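Local coordinates for putative uncharacterized protein PH0242 (Pyrococcus horikoshii, PDB 3VU1), which forms the C-terminal globular domain, largely beta and calcium-bound, of an archaeal oligosaccharyltransferase of the AglB family, at residues Gly287-Asn292 with Met317-Glu322; Phe253-Ile258 with Leu281-Phe286. One frame throughout, in Å; residues are numbered along the deposited sequence.

Contact 1: residues Gly287-Asn292 with Met317-Glu322. With CA (calcium ion), chain C.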
loop_
_atom_site.group_PDB
_atom_site.type_symbol
_atom_site.label_atom_id
_atom_site.label_comp_id
_atom_site.label_asym_id
_atom_site.label_seq_id
_atom_site.Cartn_x
_atom_site.Cartn_y
_atom_site.Cartn_z
ATOM N N GLY A 287 6.334 -4.534 3.890
ATOM C CA GLY A 287 5.998 -4.228 5.270
ATOM C C GLY A 287 6.180 -5.334 6.292
ATOM O O GLY A 287 6.360 -5.037 7.470
ATOM N N ARG A 288 6.095 -6.596 5.882
ATOM C CA ARG A 288 6.420 -7.697 6.795
ATOM C C ARG A 288 7.297 -8.790 6.173
ATOM O O ARG A 288 7.246 -9.043 4.964
ATOM C CB ARG A 288 5.166 -8.289 7.462
ATOM C CG ARG A 288 4.252 -9.060 6.544
ATOM C CD ARG A 288 3.184 -9.850 7.296
ATOM N NE ARG A 288 2.555 -9.016 8.319
ATOM C CZ ARG A 288 1.892 -9.467 9.387
ATOM N NH1 ARG A 288 1.731 -10.772 9.593
ATOM N NH2 ARG A 288 1.391 -8.598 10.255
ATOM N N ASP A 289 8.095 -9.445 7.012
ATOM C CA ASP A 289 8.954 -10.537 6.554
ATOM C C ASP A 289 8.196 -11.766 6.065
ATOM O O ASP A 289 7.060 -12.031 6.503
ATOM C CB ASP A 289 9.912 -10.950 7.673
ATOM C CG ASP A 289 10.867 -9.838 8.063
ATOM O OD1 ASP A 289 11.268 -8.998 7.218
ATOM O OD2 ASP A 289 11.217 -9.807 9.243
ATOM N N ILE A 290 8.831 -12.521 5.166
ATOM C CA ILE A 290 8.425 -13.917 4.912
ATOM C C ILE A 290 9.067 -14.790 6.008
ATOM O O ILE A 290 10.262 -14.643 6.255
ATOM C CB ILE A 290 8.883 -14.367 3.515
ATOM C CG1 ILE A 290 8.232 -13.471 2.456
ATOM C CG2 ILE A 290 8.512 -15.819 3.266
ATOM C CD1 ILE A 290 8.976 -13.394 1.146
ATOM N N LYS A 291 8.282 -15.637 6.682
ATOM C CA LYS A 291 8.763 -16.565 7.737
ATOM C C LYS A 291 8.097 -17.911 7.580
ATOM O O LYS A 291 6.858 -17.988 7.573
ATOM C CB LYS A 291 8.390 -16.107 9.154
ATOM C CG LYS A 291 9.140 -14.899 9.672
ATOM C CD LYS A 291 8.726 -14.497 11.082
ATOM C CE LYS A 291 7.409 -13.741 11.092
ATOM N NZ LYS A 291 7.266 -12.932 12.333
ATOM N N ASN A 292 8.905 -18.972 7.490
ATOM C CA ASN A 292 8.377 -20.343 7.537
ATOM C C ASN A 292 7.286 -20.485 6.544
ATOM O O ASN A 292 6.185 -20.849 6.905
ATOM C CB ASN A 292 7.813 -20.692 8.934
ATOM C CG ASN A 292 8.825 -20.470 10.046
ATOM O OD1 ASN A 292 9.985 -20.868 9.954
ATOM N ND2 ASN A 292 8.398 -19.792 11.081
ATOM N N MET A 317 12.844 -14.495 4.756
ATOM C CA MET A 317 13.320 -13.399 3.918
ATOM C C MET A 317 13.030 -12.036 4.582
ATOM O O MET A 317 11.908 -11.764 4.970
ATOM C CB MET A 317 12.696 -13.494 2.521
ATOM C CG MET A 317 13.267 -12.492 1.526
ATOM S SD MET A 317 12.658 -12.621 -0.182
ATOM C CE MET A 317 13.059 -14.328 -0.546
ATOM N N ASN A 318 14.049 -11.198 4.731
ATOM C CA ASN A 318 13.854 -9.821 5.193
ATOM C C ASN A 318 13.134 -8.941 4.169
ATOM O O ASN A 318 13.559 -8.864 3.008
ATOM C CB ASN A 318 15.193 -9.174 5.517
ATOM C CG ASN A 318 15.030 -7.853 6.251
ATOM O OD1 ASN A 318 14.734 -6.821 5.661
ATOM N ND2 ASN A 318 15.210 -7.891 7.553
ATOM N N HIS A 319 12.088 -8.233 4.599
ATOM C CA HIS A 319 11.256 -7.493 3.659
ATOM C C HIS A 319 11.902 -6.264 3.143
ATOM O O HIS A 319 11.401 -5.651 2.213
ATOM C CB HIS A 319 9.878 -7.200 4.235
ATOM C CG HIS A 319 9.865 -6.132 5.303
ATOM N ND1 HIS A 319 9.756 -4.810 5.019
ATOM C CD2 HIS A 319 9.919 -6.230 6.685
ATOM C CE1 HIS A 319 9.757 -4.108 6.160
ATOM N NE2 HIS A 319 9.847 -4.973 7.180
ATOM N N LEU A 320 13.030 -5.893 3.727
ATOM C CA LEU A 320 13.847 -4.768 3.228
ATOM C C LEU A 320 15.040 -5.207 2.384
ATOM O O LEU A 320 15.732 -4.367 1.818
ATOM C CB LEU A 320 14.346 -3.900 4.377
ATOM C CG LEU A 320 13.228 -3.327 5.238
ATOM C CD1 LEU A 320 13.779 -2.773 6.552
ATOM C CD2 LEU A 320 12.443 -2.290 4.432
ATOM N N GLU A 321 15.269 -6.516 2.302
ATOM C CA GLU A 321 16.425 -7.069 1.593
ATOM C C GLU A 321 16.092 -8.416 0.957
ATOM O O GLU A 321 16.689 -9.453 1.248
ATOM C CB GLU A 321 17.628 -7.170 2.524
ATOM C CG GLU A 321 18.391 -5.860 2.663
ATOM C CD GLU A 321 19.558 -5.942 3.636
ATOM O OE1 GLU A 321 20.486 -5.107 3.503
ATOM O OE2 GLU A 321 19.551 -6.826 4.532
ATOM N N GLU A 322 15.117 -8.378 0.069
ATOM C CA GLU A 322 14.599 -9.593 -0.503
ATOM C C GLU A 322 15.527 -10.035 -1.626
ATOM O O GLU A 322 16.232 -9.223 -2.204
ATOM C CB GLU A 322 13.142 -9.387 -0.948
ATOM C CG GLU A 322 12.925 -8.053 -1.616
ATOM C CD GLU A 322 12.159 -7.024 -0.787
ATOM O OE1 GLU A 322 10.989 -7.289 -0.430
ATOM O OE2 GLU A 322 12.695 -5.901 -0.572
HETATM CA CA CA C . 9.951 -4.761 0.507
#
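Two antiparallel backbone hydrogen bonds tie Ile290 to Met317: Met317 N donates to Ile290 O at 3.0 Å, and Ile290 N returns to Met317 O at 3.2 Å. This hydrogen-bonded pair is the cross-link of a two-stranded ribbon, 290-291 with 316-317. Its side chains lie side by side and point the same way, Ile290 CD1 resting on Met317 CB and SD, and both reach Ile283 of the neighbouring sheet.

Beyond the ribbon a side chain takes over the polar pairing. The carboxylate of Asp289, its CG beside the backbone N (chi1 -63°), reaches across so that OD1 accepts from His319 N at 2.8 Å, the donor lying almost in line with the C-O bond. The same oxygen sits near CD2 at the edge of the imidazole. One face of that ring is covered by backbone: Gly287 C lies above its centre, Gly287 CA makes a CH-pi contact 4.0 Å from the ring centroid, and Arg288 N lies above the same face nearer the rim.

Within 317-322 the chain folds into a type I turn from Asn318 to Glu321, and Asn318 OD1 accepts from Leu320 N at 2.7 Å in an Asx turn. His319 O, inside the type I turn, and Glu322 OE1, just past it, bind the calcium ion, at 2.4 Å and a longer 2.9 Å; the backbone O of Ala285 and the carboxylate of Glu76 complete the site. Arg288 instead extends its guanidinium to a salt bridge with Asp78.

The histidine thus serves the metal through its carbonyl while its imidazole packs on the backbone, and the carboxylates of Glu76 and Glu322 would largely balance the charge of the ion.

Contact 2: residues Phe253-Ile258 with Leu281-Phe286. With CA (calcium ion), chain C.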
loop_
_atom_site.group_PDB
_atom_site.type_symbol
_atom_site.label_atom_id
_atom_site.label_comp_id
_atom_site.label_asym_id
_atom_site.label_seq_id
_atom_site.Cartn_x
_atom_site.Cartn_y
_atom_site.Cartn_z
ATOM N N PHE A 253 2.835 -10.126 -0.220
ATOM C CA PHE A 253 3.929 -10.914 -0.833
ATOM C C PHE A 253 3.682 -11.159 -2.319
ATOM O O PHE A 253 2.774 -11.872 -2.709
ATOM C CB PHE A 253 4.146 -12.230 -0.076
ATOM C CG PHE A 253 4.228 -12.037 1.397
ATOM C CD1 PHE A 253 3.175 -12.437 2.229
ATOM C CD2 PHE A 253 5.329 -11.386 1.962
ATOM C CE1 PHE A 253 3.242 -12.229 3.607
ATOM C CE2 PHE A 253 5.385 -11.157 3.327
ATOM C CZ PHE A 253 4.336 -11.580 4.151
ATOM N N ALA A 254 4.500 -10.544 -3.144
ATOM C CA ALA A 254 4.248 -10.574 -4.566
ATOM C C ALA A 254 5.522 -10.839 -5.377
ATOM O O ALA A 254 6.662 -10.654 -4.888
ATOM C CB ALA A 254 3.617 -9.272 -5.005
ATOM N N ILE A 255 5.299 -11.268 -6.617
ATOM C CA ILE A 255 6.367 -11.502 -7.563
ATOM C C ILE A 255 6.280 -10.399 -8.603
ATOM O O ILE A 255 5.245 -10.235 -9.247
ATOM C CB ILE A 255 6.225 -12.893 -8.223
ATOM C CG1 ILE A 255 6.524 -13.970 -7.192
ATOM C CG2 ILE A 255 7.119 -12.985 -9.455
ATOM C CD1 ILE A 255 6.166 -15.375 -7.615
ATOM N N TYR A 256 7.365 -9.650 -8.764
ATOM C CA TYR A 256 7.361 -8.573 -9.727
ATOM C C TYR A 256 7.987 -8.878 -11.082
ATOM O O TYR A 256 7.936 -8.034 -11.971
ATOM C CB TYR A 256 7.971 -7.300 -9.136
ATOM C CG TYR A 256 9.430 -7.337 -8.757
ATOM C CD1 TYR A 256 10.395 -6.755 -9.579
ATOM C CD2 TYR A 256 9.854 -7.919 -7.559
ATOM C CE1 TYR A 256 11.737 -6.755 -9.224
ATOM C CE2 TYR A 256 11.195 -7.928 -7.193
ATOM C CZ TYR A 256 12.121 -7.329 -8.023
ATOM O OH TYR A 256 13.440 -7.332 -7.680
ATOM N N LYS A 257 8.573 -10.063 -11.237
ATOM C CA LYS A 257 9.334 -10.427 -12.443
ATOM C C LYS A 257 9.575 -11.913 -12.336
ATOM O O LYS A 257 9.945 -12.406 -11.258
ATOM C CB LYS A 257 10.662 -9.678 -12.457
ATOM C CG LYS A 257 11.504 -9.753 -13.723
ATOM C CD LYS A 257 12.867 -9.142 -13.401
ATOM C CE LYS A 257 13.722 -8.847 -14.618
ATOM N NZ LYS A 257 13.628 -7.427 -15.060
ATOM N N ILE A 258 9.282 -12.637 -13.409
ATOM C CA ILE A 258 9.600 -14.059 -13.505
ATOM C C ILE A 258 10.571 -14.261 -14.684
ATOM O O ILE A 258 10.386 -13.652 -15.768
ATOM C CB ILE A 258 8.356 -14.885 -13.807
ATOM C CG1 ILE A 258 7.281 -14.659 -12.752
ATOM C CG2 ILE A 258 8.716 -16.364 -13.956
ATOM C CD1 ILE A 258 6.096 -15.609 -12.882
ATOM N N LEU A 281 11.993 -16.445 -9.537
ATOM C CA LEU A 281 10.962 -15.533 -9.017
ATOM C C LEU A 281 11.536 -14.351 -8.214
ATOM O O LEU A 281 12.241 -14.523 -7.200
ATOM C CB LEU A 281 9.970 -16.337 -8.190
ATOM C CG LEU A 281 9.656 -17.693 -8.848
ATOM C CD1 LEU A 281 8.770 -18.535 -7.950
ATOM C CD2 LEU A 281 9.007 -17.549 -10.219
ATOM N N TYR A 282 11.265 -13.147 -8.685
ATOM C CA TYR A 282 11.735 -11.937 -8.008
ATOM C C TYR A 282 10.634 -11.461 -7.074
ATOM O O TYR A 282 9.557 -11.064 -7.511
ATOM C CB TYR A 282 12.071 -10.848 -9.010
ATOM C CG TYR A 282 13.301 -11.116 -9.829
ATOM C CD1 TYR A 282 13.277 -12.062 -10.870
ATOM C CD2 TYR A 282 14.494 -10.415 -9.591
ATOM C CE1 TYR A 282 14.404 -12.306 -11.636
ATOM C CE2 TYR A 282 15.632 -10.652 -10.358
ATOM C CZ TYR A 282 15.579 -11.597 -11.375
ATOM O OH TYR A 282 16.680 -11.843 -12.149
ATOM N N ILE A 283 10.914 -11.517 -5.783
ATOM C CA ILE A 283 9.891 -11.342 -4.767
ATOM C C ILE A 283 9.938 -9.955 -4.140
ATOM O O ILE A 283 11.007 -9.444 -3.782
ATOM C CB ILE A 283 10.008 -12.445 -3.708
ATOM C CG1 ILE A 283 9.525 -13.755 -4.349
ATOM C CG2 ILE A 283 9.235 -12.073 -2.447
ATOM C CD1 ILE A 283 9.571 -14.993 -3.472
ATOM N N SER A 284 8.773 -9.336 -4.038
ATOM C CA SER A 284 8.635 -8.116 -3.264
ATOM C C SER A 284 7.799 -8.376 -2.013
ATOM O O SER A 284 6.638 -8.756 -2.116
ATOM C CB SER A 284 8.015 -7.032 -4.126
ATOM O OG SER A 284 7.667 -5.936 -3.324
ATOM N N ALA A 285 8.405 -8.234 -0.836
ATOM C CA ALA A 285 7.672 -8.373 0.432
ATOM C C ALA A 285 7.453 -6.999 1.058
ATOM O O ALA A 285 8.423 -6.271 1.369
ATOM C CB ALA A 285 8.395 -9.301 1.400
ATOM N N PHE A 286 6.184 -6.644 1.231
ATOM C CA PHE A 286 5.836 -5.284 1.617
ATOM C C PHE A 286 5.429 -5.079 3.096
ATOM O O PHE A 286 4.298 -5.371 3.508
ATOM C CB PHE A 286 4.742 -4.713 0.692
ATOM C CG PHE A 286 4.581 -3.229 0.833
ATOM C CD1 PHE A 286 5.347 -2.361 0.056
ATOM C CD2 PHE A 286 3.713 -2.699 1.799
ATOM C CE1 PHE A 286 5.215 -0.994 0.204
ATOM C CE2 PHE A 286 3.594 -1.337 1.959
ATOM C CZ PHE A 286 4.343 -0.485 1.158
HETATM CA CA CA C . 9.951 -4.761 0.507
#
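The ring of Tyr256 lies across Tyr282, receiving Tyr282 CB over one face in a CH-pi contact 3.8 Å from its centroid. The edge of the Tyr282 ring turns toward that ring in an offset edge-to-face pair, planes at 69°. Lys257 runs beside Tyr282, pointing the same way: with CG anti to the backbone N (chi1 -171°), its chain, extended as far as CE, lays CD over the centre of the phenol face, 3.9 Å from the centroid.

Tyr256 and Lys257 together face Tyr282, an antiparallel beta bulge in which Tyr256 N donates to Tyr282 O and Tyr282 N to Lys257 O. Past it the regular ladder resumes with Ala254 and Ser284 as a hydrogen-bonded pair. On the other face, Ile255 crosses Leu281 and Ile283 at a slant, Ile258 CG2 meets Leu281 CD2 at 3.9 Å, and Ala285 CB lies at the edge of the Phe253 ring.

Strands 253-262 and 275-285 are the central pair of a four-stranded antiparallel sheet. Helix 228-235 covers the Ala254 and Ser284 face, where Asn235 binds Ser284 OG, while strand 464-487 packs against the isoleucines and strand 336-356 against Phe253 and Ile255.

Contact 2 ends where contact 1 begins: strand 275-285 leads through Phe286 directly into 287-292, and their centres are about 11 Å apart. The calcium ion sits at this junction, 2.3 Å from Ala285 O, so the C-terminal end of an inner strand and the 317-322 loop share one metal, with Glu76 arriving from a distant part of the chain. Glu322 OE1 also probably accepts a hydrogen bond from Ala285 N at 2.8 Å, a second tie between the 317-322 loop and the strand, made by the same oxygen that binds the ion. Packing supplements this, with His319 CB against Ala285 O and Arg288 O near Phe253 CE2. Both contacts lie in the Peripheral 1 domain.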